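Local coordinates for protein nucleoporin NUP82 (Chaetomium thermophilum, PDB 5CWW) that is a structural component of the nuclear pore complex and probably also serves as a docking partner for transiently associated nuclear transport factors, at residues S501-H506 against I510-L515; L274-T277 against V281-L284; K5-A10 against R551-T556; L69-E74 against H147-D152. All blocks are in the same frame, centred on the assembly; numbering follows the deposited sequence.

Contact 1: residues S501-H506 against I510-L515; sequences SFYVTH and ITYISL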
# COMPACT_ATOMS: atom_id res chain seq x y z
N SER B 501 19.63 -0.25 -2.95
CA SER B 501 19.81 1.12 -2.51
C SER B 501 18.51 1.88 -2.73
O SER B 501 17.73 1.55 -3.62
CB SER B 501 20.96 1.79 -3.28
OG SER B 501 22.20 1.20 -2.94
N PHE B 502 18.27 2.90 -1.91
CA PHE B 502 17.06 3.70 -2.02
C PHE B 502 17.21 5.00 -1.25
O PHE B 502 18.18 5.19 -0.52
CB PHE B 502 15.84 2.91 -1.52
CG PHE B 502 16.02 2.30 -0.16
CD1 PHE B 502 16.63 1.07 -0.01
CD2 PHE B 502 15.56 2.96 0.97
CE1 PHE B 502 16.80 0.51 1.24
CE2 PHE B 502 15.72 2.40 2.22
CZ PHE B 502 16.34 1.17 2.36
N TYR B 503 16.24 5.90 -1.43
CA TYR B 503 16.30 7.23 -0.83
C TYR B 503 15.13 7.51 0.10
O TYR B 503 14.06 6.93 -0.03
CB TYR B 503 16.36 8.29 -1.92
CG TYR B 503 17.49 8.07 -2.88
CD1 TYR B 503 18.75 8.56 -2.60
CD2 TYR B 503 17.30 7.38 -4.07
CE1 TYR B 503 19.80 8.36 -3.47
CE2 TYR B 503 18.34 7.17 -4.95
CZ TYR B 503 19.59 7.67 -4.64
OH TYR B 503 20.64 7.47 -5.51
N VAL B 504 15.37 8.41 1.06
CA VAL B 504 14.32 8.92 1.93
C VAL B 504 14.26 10.43 1.77
O VAL B 504 15.24 11.13 2.04
CB VAL B 504 14.57 8.55 3.41
CG1 VAL B 504 13.57 9.25 4.33
CG2 VAL B 504 14.50 7.05 3.59
N THR B 505 13.11 10.93 1.32
CA THR B 505 12.90 12.36 1.12
C THR B 505 11.96 12.91 2.19
O THR B 505 10.94 12.30 2.50
CB THR B 505 12.33 12.67 -0.27
OG1 THR B 505 13.21 12.16 -1.28
CG2 THR B 505 12.17 14.18 -0.47
N HIS B 506 12.31 14.07 2.72
CA HIS B 506 11.56 14.71 3.80
C HIS B 506 11.84 16.20 3.69
O HIS B 506 12.88 16.59 3.18
CB HIS B 506 12.00 14.14 5.15
CG HIS B 506 11.18 14.62 6.31
ND1 HIS B 506 11.51 15.75 7.03
CD2 HIS B 506 10.07 14.11 6.89
CE1 HIS B 506 10.62 15.92 8.00
NE2 HIS B 506 9.74 14.94 7.93
N ILE B 510 17.24 15.01 2.28
CA ILE B 510 17.24 13.74 1.55
C ILE B 510 18.37 12.85 2.05
O ILE B 510 19.47 13.32 2.33
CB ILE B 510 17.38 13.96 0.03
CG1 ILE B 510 16.30 14.92 -0.48
CG2 ILE B 510 17.30 12.62 -0.71
CD1 ILE B 510 16.46 15.33 -1.93
N THR B 511 18.09 11.55 2.15
CA THR B 511 19.06 10.57 2.63
C THR B 511 19.21 9.39 1.69
O THR B 511 18.22 8.82 1.23
CB THR B 511 18.67 10.04 4.03
OG1 THR B 511 18.59 11.13 4.95
CG2 THR B 511 19.69 9.03 4.54
N TYR B 512 20.46 9.02 1.41
CA TYR B 512 20.77 7.82 0.64
C TYR B 512 20.99 6.65 1.58
O TYR B 512 21.63 6.79 2.62
CB TYR B 512 22.03 8.05 -0.21
CG TYR B 512 22.57 6.79 -0.87
CD1 TYR B 512 22.03 6.33 -2.07
CD2 TYR B 512 23.61 6.08 -0.30
CE1 TYR B 512 22.52 5.19 -2.67
CE2 TYR B 512 24.11 4.94 -0.90
CZ TYR B 512 23.56 4.49 -2.09
OH TYR B 512 24.05 3.36 -2.70
N ILE B 513 20.44 5.49 1.22
CA ILE B 513 20.56 4.28 2.03
C ILE B 513 20.94 3.11 1.12
O ILE B 513 20.44 3.02 -0.00
CB ILE B 513 19.25 3.94 2.77
CG1 ILE B 513 18.86 5.08 3.73
CG2 ILE B 513 19.38 2.63 3.54
CD1 ILE B 513 17.44 4.98 4.25
N SER B 514 21.80 2.22 1.61
CA SER B 514 22.14 1.01 0.87
C SER B 514 22.32 -0.20 1.78
O SER B 514 22.91 -0.10 2.85
CB SER B 514 23.41 1.22 0.07
OG SER B 514 23.82 -0.02 -0.49
N LEU B 515 21.80 -1.34 1.32
CA LEU B 515 21.88 -2.59 2.07
C LEU B 515 22.99 -3.49 1.55
O LEU B 515 23.19 -4.59 2.06
CB LEU B 515 20.54 -3.32 2.00
CG LEU B 515 19.32 -2.45 2.31
CD1 LEU B 515 18.04 -3.28 2.29
CD2 LEU B 515 19.48 -1.74 3.64
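Phe-502 and Ile-513 make the densest patch of this antiparallel hairpin. CB of Ile-513 rides over one face of the phenyl ring, 4.1 Å from the ring centroid, as a CH-pi contact. On the sheet face that carries Phe-502, Val-504 and Ile-513, CG2 of Ile-513 comes 3.6 Å from Phe-502 CZ, while its other branch reaches Val-504, CD1 to CG2 3.7 Å. Phe-502 CG is wedged between its backbone N and carbonyl carbon (chi1 51°), which folds the ring back over the neighbouring strand. Beneath these side chains the backbones bond in two hydrogen-bonded pairs, Phe-502 with Ile-513 and Val-504 with Thr-511.

The other face is more polar, and Tyr-512 on it is the one residue of the contact that is partly exposed. Its ring takes CE1 of Tyr-503 at the edge, 3.3 Å from CD1 of Tyr-512, the two planes inclined at 56°. Its hydroxyl shares a hydrogen bond with Ser-501, OH to OG 2.9 Å. A weak bond from Ser-514 OG also reaches Ser-501 OG, although Ser-514 has a stronger partner in Thr-516. A valine in place of Tyr-512 would probably leave the Ser-501 hydroxyl without its shorter bond and open a gap beside the Tyr-503 ring. Looser still are Thr-505 and Ile-510, side by side with OG1 and CG2 4.2 Å apart; Thr-505 OG1 bonds instead to Ala-565 N.

The hairpin forms the middle of a four-stranded blade of the N-terminal beta-propeller domain, between strands 491-494 and 548-554. Phe-502, Val-504 and Leu-515 pack on strand 427-432, Tyr-503 and Ile-510 on strand 576-580 beyond the opposite face.

Contact 2: residues L274-T277 against V281-L284; sequences LAMT and VYAL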
# COMPACT_ATOMS: atom_id res chain seq x y z
N LEU B 274 1.13 -3.63 2.17
CA LEU B 274 0.49 -2.41 2.66
C LEU B 274 0.97 -2.01 4.04
O LEU B 274 1.23 -2.86 4.89
CB LEU B 274 -1.03 -2.59 2.70
CG LEU B 274 -1.72 -2.94 1.39
CD1 LEU B 274 -1.93 -4.45 1.27
CD2 LEU B 274 -3.04 -2.19 1.27
N ALA B 275 1.06 -0.70 4.25
CA ALA B 275 1.42 -0.14 5.54
C ALA B 275 0.34 0.82 6.01
O ALA B 275 -0.03 1.75 5.30
CB ALA B 275 2.77 0.57 5.46
N MET B 276 -0.16 0.58 7.22
CA MET B 276 -1.18 1.41 7.84
C MET B 276 -0.53 2.48 8.70
O MET B 276 0.55 2.28 9.24
CB MET B 276 -2.11 0.55 8.70
CG MET B 276 -2.66 -0.68 7.99
SD MET B 276 -3.75 -0.27 6.61
CE MET B 276 -4.18 -1.91 6.03
N THR B 277 -1.20 3.63 8.83
CA THR B 277 -0.69 4.70 9.68
C THR B 277 -0.69 4.27 11.14
O THR B 277 -0.01 4.87 11.97
CB THR B 277 -1.52 5.99 9.53
OG1 THR B 277 -2.90 5.72 9.84
CG2 THR B 277 -1.42 6.54 8.11
N VAL B 281 1.41 -3.77 9.22
CA VAL B 281 1.80 -4.12 7.86
C VAL B 281 1.00 -5.34 7.43
O VAL B 281 0.79 -6.27 8.22
CB VAL B 281 3.32 -4.42 7.77
CG1 VAL B 281 3.69 -4.95 6.39
CG2 VAL B 281 4.13 -3.18 8.10
N TYR B 282 0.56 -5.34 6.18
CA TYR B 282 -0.23 -6.43 5.63
C TYR B 282 0.31 -6.85 4.27
O TYR B 282 1.00 -6.08 3.60
CB TYR B 282 -1.70 -6.02 5.48
CG TYR B 282 -2.43 -5.81 6.79
CD1 TYR B 282 -2.41 -4.57 7.42
CD2 TYR B 282 -3.15 -6.84 7.37
CE1 TYR B 282 -3.08 -4.38 8.61
CE2 TYR B 282 -3.82 -6.65 8.56
CZ TYR B 282 -3.79 -5.42 9.18
OH TYR B 282 -4.46 -5.23 10.36
N ALA B 283 -0.03 -8.07 3.86
CA ALA B 283 0.34 -8.57 2.54
C ALA B 283 -0.82 -9.32 1.90
O ALA B 283 -1.56 -10.03 2.59
CB ALA B 283 1.57 -9.46 2.63
N LEU B 284 -0.99 -9.15 0.60
CA LEU B 284 -1.98 -9.87 -0.19
C LEU B 284 -1.30 -10.67 -1.28
O LEU B 284 -0.61 -10.10 -2.12
CB LEU B 284 -2.98 -8.91 -0.83
CG LEU B 284 -4.23 -8.44 -0.08
CD1 LEU B 284 -4.99 -7.51 -1.00
CD2 LEU B 284 -5.11 -9.60 0.35
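A tight beta hairpin, strands 272-276 and 281-284, forms the centre of a four-stranded antiparallel propeller blade, and Leu-274 and Tyr-282 are its hydrogen-bonded pair here. Leu-274 N donates to Tyr-282 O at 2.8 Å, and Tyr-282 N returns the bond to Leu-274 O at 2.9 Å. Both are close to straight at hydrogen, 164° and 166°. Leu-274 O also receives the CA-H of Val-281, with CA 3.3 Å away, and Val-281 CG1 lies against the same oxygen.

Above this pairing, on the face that carries Leu-274 and Tyr-282, the main side-chain contact comes from Met-276. A bend at its second torsion (chi2 -66°) turns the thioether back along the sheet. Its terminal methyl then comes obliquely to the phenol ring, CE to CD1 of Tyr-282 3.5 Å, while CG touches the same ring bond farther out, 3.8 Å from Tyr-282 CE1. The methionine chain and the tyrosine side chain cross at about a right angle. Leu-274 meets Tyr-282 more lightly, CB to CB.

On the opposite face Ala-275 and Val-281 pack on Leu-389 of strand 389-395, while Leu-274 and Leu-284 turn to Leu-221 of helix 221-225. Tyr-282 also packs on a basic side chain from the chain of another protein in the assembly.

Chemically, the two halves are quite different. The backbone amides fix the register, and the side chains add buried apolar contact without a polar bond between them, so the hold of Met-276 on Tyr-282 rests on close fit.

Contact 3: residues K5-A10 against R551-T556; sequences KSFAPA and RIFTQT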
# COMPACT_ATOMS: atom_id res chain seq x y z
N LYS B 5 24.76 30.22 -3.92
CA LYS B 5 24.97 28.80 -3.67
C LYS B 5 23.68 28.02 -3.88
O LYS B 5 22.86 27.90 -2.98
CB LYS B 5 25.50 28.58 -2.25
CG LYS B 5 26.89 29.14 -2.00
CD LYS B 5 27.19 29.26 -0.52
CE LYS B 5 28.61 29.72 -0.28
NZ LYS B 5 28.87 30.01 1.16
N SER B 6 23.51 27.49 -5.09
CA SER B 6 22.36 26.66 -5.42
C SER B 6 22.75 25.19 -5.36
O SER B 6 23.93 24.85 -5.25
CB SER B 6 21.82 27.00 -6.81
OG SER B 6 22.79 26.75 -7.81
N PHE B 7 21.75 24.31 -5.42
CA PHE B 7 21.97 22.87 -5.34
C PHE B 7 21.63 22.18 -6.65
O PHE B 7 21.03 21.11 -6.67
CB PHE B 7 21.15 22.28 -4.19
CG PHE B 7 21.51 22.83 -2.84
CD1 PHE B 7 20.87 23.96 -2.35
CD2 PHE B 7 22.49 22.23 -2.08
CE1 PHE B 7 21.21 24.47 -1.11
CE2 PHE B 7 22.83 22.74 -0.84
CZ PHE B 7 22.19 23.86 -0.35
N ALA B 8 22.03 22.81 -7.75
CA ALA B 8 21.80 22.26 -9.09
C ALA B 8 22.77 22.92 -10.07
O ALA B 8 23.27 24.02 -9.80
CB ALA B 8 20.36 22.47 -9.52
N PRO B 9 23.04 22.26 -11.21
CA PRO B 9 23.96 22.87 -12.18
C PRO B 9 23.38 24.13 -12.82
O PRO B 9 22.19 24.40 -12.67
CB PRO B 9 24.14 21.76 -13.22
CG PRO B 9 22.93 20.91 -13.10
CD PRO B 9 22.57 20.94 -11.64
N ALA B 10 24.22 24.89 -13.51
CA ALA B 10 23.82 26.17 -14.07
C ALA B 10 22.69 26.03 -15.09
O ALA B 10 21.88 26.95 -15.25
CB ALA B 10 25.02 26.86 -14.71
N ARG B 551 23.49 11.47 4.50
CA ARG B 551 22.67 12.59 4.07
C ARG B 551 23.35 13.33 2.93
O ARG B 551 24.52 13.70 3.02
CB ARG B 551 22.40 13.55 5.23
CG ARG B 551 21.56 14.73 4.81
CD ARG B 551 20.89 15.41 5.98
NE ARG B 551 20.01 14.51 6.72
CZ ARG B 551 19.14 14.92 7.64
NH1 ARG B 551 18.39 14.05 8.27
NH2 ARG B 551 19.02 16.22 7.91
N ILE B 552 22.59 13.56 1.87
CA ILE B 552 23.10 14.20 0.66
C ILE B 552 22.68 15.67 0.60
O ILE B 552 23.33 16.48 -0.05
CB ILE B 552 22.62 13.48 -0.59
CG1 ILE B 552 21.10 13.53 -0.68
CG2 ILE B 552 23.10 12.03 -0.57
CD1 ILE B 552 20.57 13.04 -1.97
N PHE B 553 21.59 15.99 1.29
CA PHE B 553 21.00 17.32 1.21
C PHE B 553 20.21 17.65 2.47
O PHE B 553 19.52 16.79 3.03
CB PHE B 553 20.07 17.42 -0.01
CG PHE B 553 19.31 18.71 -0.08
CD1 PHE B 553 19.91 19.87 -0.52
CD2 PHE B 553 17.98 18.76 0.30
CE1 PHE B 553 19.21 21.06 -0.59
CE2 PHE B 553 17.27 19.95 0.24
CZ PHE B 553 17.89 21.09 -0.21
N THR B 554 20.33 18.90 2.90
CA THR B 554 19.60 19.40 4.06
C THR B 554 18.98 20.75 3.75
O THR B 554 19.66 21.67 3.28
CB THR B 554 20.51 19.53 5.29
OG1 THR B 554 21.26 18.33 5.45
CG2 THR B 554 19.68 19.79 6.54
N GLN B 555 17.68 20.88 4.01
CA GLN B 555 16.98 22.14 3.82
C GLN B 555 17.02 22.93 5.12
O GLN B 555 16.71 22.40 6.18
CB GLN B 555 15.54 21.89 3.38
CG GLN B 555 14.78 23.15 3.00
CD GLN B 555 13.48 22.86 2.26
OE1 GLN B 555 12.95 23.73 1.56
NE2 GLN B 555 12.94 21.65 2.42
N THR B 556 17.41 24.20 5.03
CA THR B 556 17.63 25.04 6.21
C THR B 556 16.58 26.14 6.35
O THR B 556 16.38 26.95 5.44
CB THR B 556 19.02 25.70 6.17
OG1 THR B 556 19.15 26.47 4.97
CG2 THR B 556 20.11 24.64 6.20
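Near the start of the chain, the N-terminal segment lies against strand 548-554, an outermost strand of a four-stranded propeller blade, and Phe-7 and Phe-553 carry the whole contact as a T-shaped aromatic pair. The edge of Phe-553 points into the face of Phe-7: the planes stand at 85° and the centroids are 5.0 Å apart. CE1 of Phe-553 sits 3.6 Å above the Phe-7 plane, over the ring centre, so it is almost equally far from all six carbons; the nearest is CG of Phe-7, 3.7 Å away. CD1 of Phe-553 follows along the same edge, 3.8 Å from Phe-7 CD2.

Phe-553 reaches across because its CG lies anti to the backbone N (chi1 174°), and a classic beta bulge, with Ile-552 and Phe-553 both facing Ile-510, shapes the strand just there. Phe-7 is exposed, whereas Phe-553 is buried. Exchanging Phe-553 for an alanine would probably leave one face of the Phe-7 ring without its partner and open a gap against Ile-586 and Leu-588.

No hydrogen bond joins the two segments; the N-terminal one is held to the fold elsewhere, by backbone bonding of Phe-7 with Ala-587. Strand 585-589 therefore serves both sides, taking Phe-553 on Ile-586 and Leu-588 and Pro-9 on Ala-587, while strand 548-554, an edge strand of its sheet, pairs with strand 509-514.

Contact 4: residues L69-E74 against H147-D152; sequences LAQLKE and HLHIQD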
# COMPACT_ATOMS: atom_id res chain seq x y z
N LEU B 69 16.15 16.57 -20.10
CA LEU B 69 17.33 17.12 -19.44
C LEU B 69 18.54 17.19 -20.37
O LEU B 69 19.39 18.06 -20.21
CB LEU B 69 17.69 16.28 -18.21
CG LEU B 69 16.63 16.22 -17.10
CD1 LEU B 69 17.12 15.34 -15.96
CD2 LEU B 69 16.28 17.62 -16.59
N ALA B 70 18.60 16.28 -21.34
CA ALA B 70 19.70 16.26 -22.30
C ALA B 70 19.69 17.52 -23.16
O ALA B 70 20.70 18.20 -23.29
CB ALA B 70 19.63 15.02 -23.17
N GLN B 71 18.54 17.81 -23.75
CA GLN B 71 18.40 18.97 -24.63
C GLN B 71 18.55 20.28 -23.86
O GLN B 71 19.19 21.21 -24.33
CB GLN B 71 17.05 18.93 -25.36
CG GLN B 71 16.80 17.63 -26.13
CD GLN B 71 15.44 17.60 -26.80
OE1 GLN B 71 14.84 18.65 -27.07
NE2 GLN B 71 14.94 16.40 -27.09
N LEU B 72 17.95 20.34 -22.67
CA LEU B 72 18.03 21.54 -21.84
C LEU B 72 19.47 21.81 -21.41
O LEU B 72 19.87 22.96 -21.25
CB LEU B 72 17.14 21.40 -20.61
CG LEU B 72 15.63 21.39 -20.89
CD1 LEU B 72 14.87 20.87 -19.69
CD2 LEU B 72 15.15 22.79 -21.28
N LYS B 73 20.25 20.75 -21.24
CA LYS B 73 21.66 20.88 -20.93
C LYS B 73 22.40 21.46 -22.14
O LYS B 73 23.14 22.43 -22.02
CB LYS B 73 22.27 19.54 -20.53
CG LYS B 73 23.75 19.61 -20.14
CD LYS B 73 24.34 18.22 -19.95
CE LYS B 73 25.84 18.30 -19.68
NZ LYS B 73 26.49 16.96 -19.70
N GLU B 74 22.17 20.85 -23.30
CA GLU B 74 22.82 21.26 -24.53
C GLU B 74 22.47 22.70 -24.91
O GLU B 74 23.31 23.43 -25.43
CB GLU B 74 22.43 20.31 -25.67
CG GLU B 74 23.08 20.64 -27.01
CD GLU B 74 22.69 19.66 -28.11
OE1 GLU B 74 22.14 18.59 -27.78
OE2 GLU B 74 22.95 19.96 -29.29
N HIS B 147 7.43 16.21 -29.84
CA HIS B 147 6.76 17.46 -29.47
C HIS B 147 7.66 18.38 -28.65
O HIS B 147 7.29 19.53 -28.38
CB HIS B 147 5.47 17.17 -28.69
CG HIS B 147 4.38 16.58 -29.53
ND1 HIS B 147 3.51 17.36 -30.27
CD2 HIS B 147 4.00 15.30 -29.73
CE1 HIS B 147 2.65 16.58 -30.90
NE2 HIS B 147 2.93 15.32 -30.59
N LEU B 148 8.82 17.89 -28.24
CA LEU B 148 9.78 18.70 -27.49
C LEU B 148 10.64 19.58 -28.39
O LEU B 148 11.28 20.52 -27.93
CB LEU B 148 10.67 17.80 -26.62
CG LEU B 148 10.01 17.20 -25.38
CD1 LEU B 148 10.90 16.15 -24.75
CD2 LEU B 148 9.67 18.29 -24.36
N HIS B 149 10.66 19.26 -29.69
CA HIS B 149 11.40 20.08 -30.65
C HIS B 149 10.58 21.30 -31.07
O HIS B 149 9.35 21.26 -31.09
CB HIS B 149 11.76 19.25 -31.89
CG HIS B 149 12.55 18.02 -31.59
ND1 HIS B 149 13.78 18.06 -30.96
CD2 HIS B 149 12.30 16.71 -31.83
CE1 HIS B 149 14.24 16.83 -30.82
NE2 HIS B 149 13.36 15.99 -31.34
N ILE B 150 11.28 22.39 -31.39
CA ILE B 150 10.62 23.61 -31.84
C ILE B 150 10.04 23.41 -33.23
O ILE B 150 9.07 24.07 -33.61
CB ILE B 150 11.60 24.81 -31.85
CG1 ILE B 150 12.26 24.98 -30.48
CG2 ILE B 150 10.88 26.10 -32.26
CD1 ILE B 150 13.40 25.98 -30.46
N GLN B 151 10.64 22.50 -33.99
CA GLN B 151 10.21 22.22 -35.36
C GLN B 151 8.78 21.69 -35.40
O GLN B 151 8.08 21.85 -36.40
CB GLN B 151 11.16 21.23 -36.03
CG GLN B 151 12.60 21.71 -36.11
CD GLN B 151 13.51 20.68 -36.75
OE1 GLN B 151 13.09 19.58 -37.09
NE2 GLN B 151 14.78 21.05 -36.93
N ASP B 152 8.35 21.05 -34.32
CA ASP B 152 7.01 20.47 -34.26
C ASP B 152 5.96 21.58 -34.27
O ASP B 152 5.91 22.41 -33.37
CB ASP B 152 6.86 19.61 -33.00
CG ASP B 152 5.63 18.71 -33.06
OD1 ASP B 152 4.55 19.18 -33.46
OD2 ASP B 152 5.75 17.52 -32.70
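Gln-71 reaches off its helix toward His-149 with its amide almost exactly parallel to the imidazole, the two planes only 3° apart, although the side chains themselves cross at about a right angle. NE2 of Gln-71 approaches CE1 of His-149 at 3.8 Å, and OE1 lies 4.1 Å from ND1 of the same ring. These are packing distances: no hydrogen bond links the two segments.

The glutamine gets there by an extended chain. CG is anti to its carbonyl carbon (chi1 -55°), and beyond it the chain runs straight out from the helix, carrying the amide across a backbone separation of 9.1 Å between the CA atoms of Gln-71 and Leu-148. The histidine comes to meet it, its ring swinging nearer than its CB direction alone would suggest.

Leu-148 meets the same amide at its oxygen. Its CB is 4.3 Å from Gln-71 OE1, and its carbonyl oxygen is also near that atom, at 4.1 Å, where two acceptors cannot bond to each other. The contact is thus a light one, with His-149 exposed, Gln-71 partly so and Leu-148 buried.

Leu-148 is anchored by packing on Trp-66 and Asp-68 of strand 63-68 and on Glu-55 of strand 55-60, and its backbone bonds with Gly-105. His-147 O accepts from Arg-107 NE of strand 106-110. The loop between strands 137-141 and 160-162 is thereby laid against the preceding sheet, and Gln-71 meets it from helix 69-77, which directly follows strand 63-68.

Contacts 1 and 3 meet in one blade, through strands 509-514 and 548-554, and touch directly: Ile-510 N to Phe-553 O at 3.0 Å and Ile-510 O to Ile-552 N at 3.2 Å are probable hydrogen bonds that join the two strands. Contact 2, the matching inner hairpin of another blade, has its centre 21 Å from that of contact 1, with nearest atoms about 13 Å apart. Contact 4 comes within about 7 Å of contact 3, nearest atoms, without touching it, and lies across the chain's centre from contact 2, 42 Å between centres. Contact 3 spans nearly the entire chain, and the other three fall within that span.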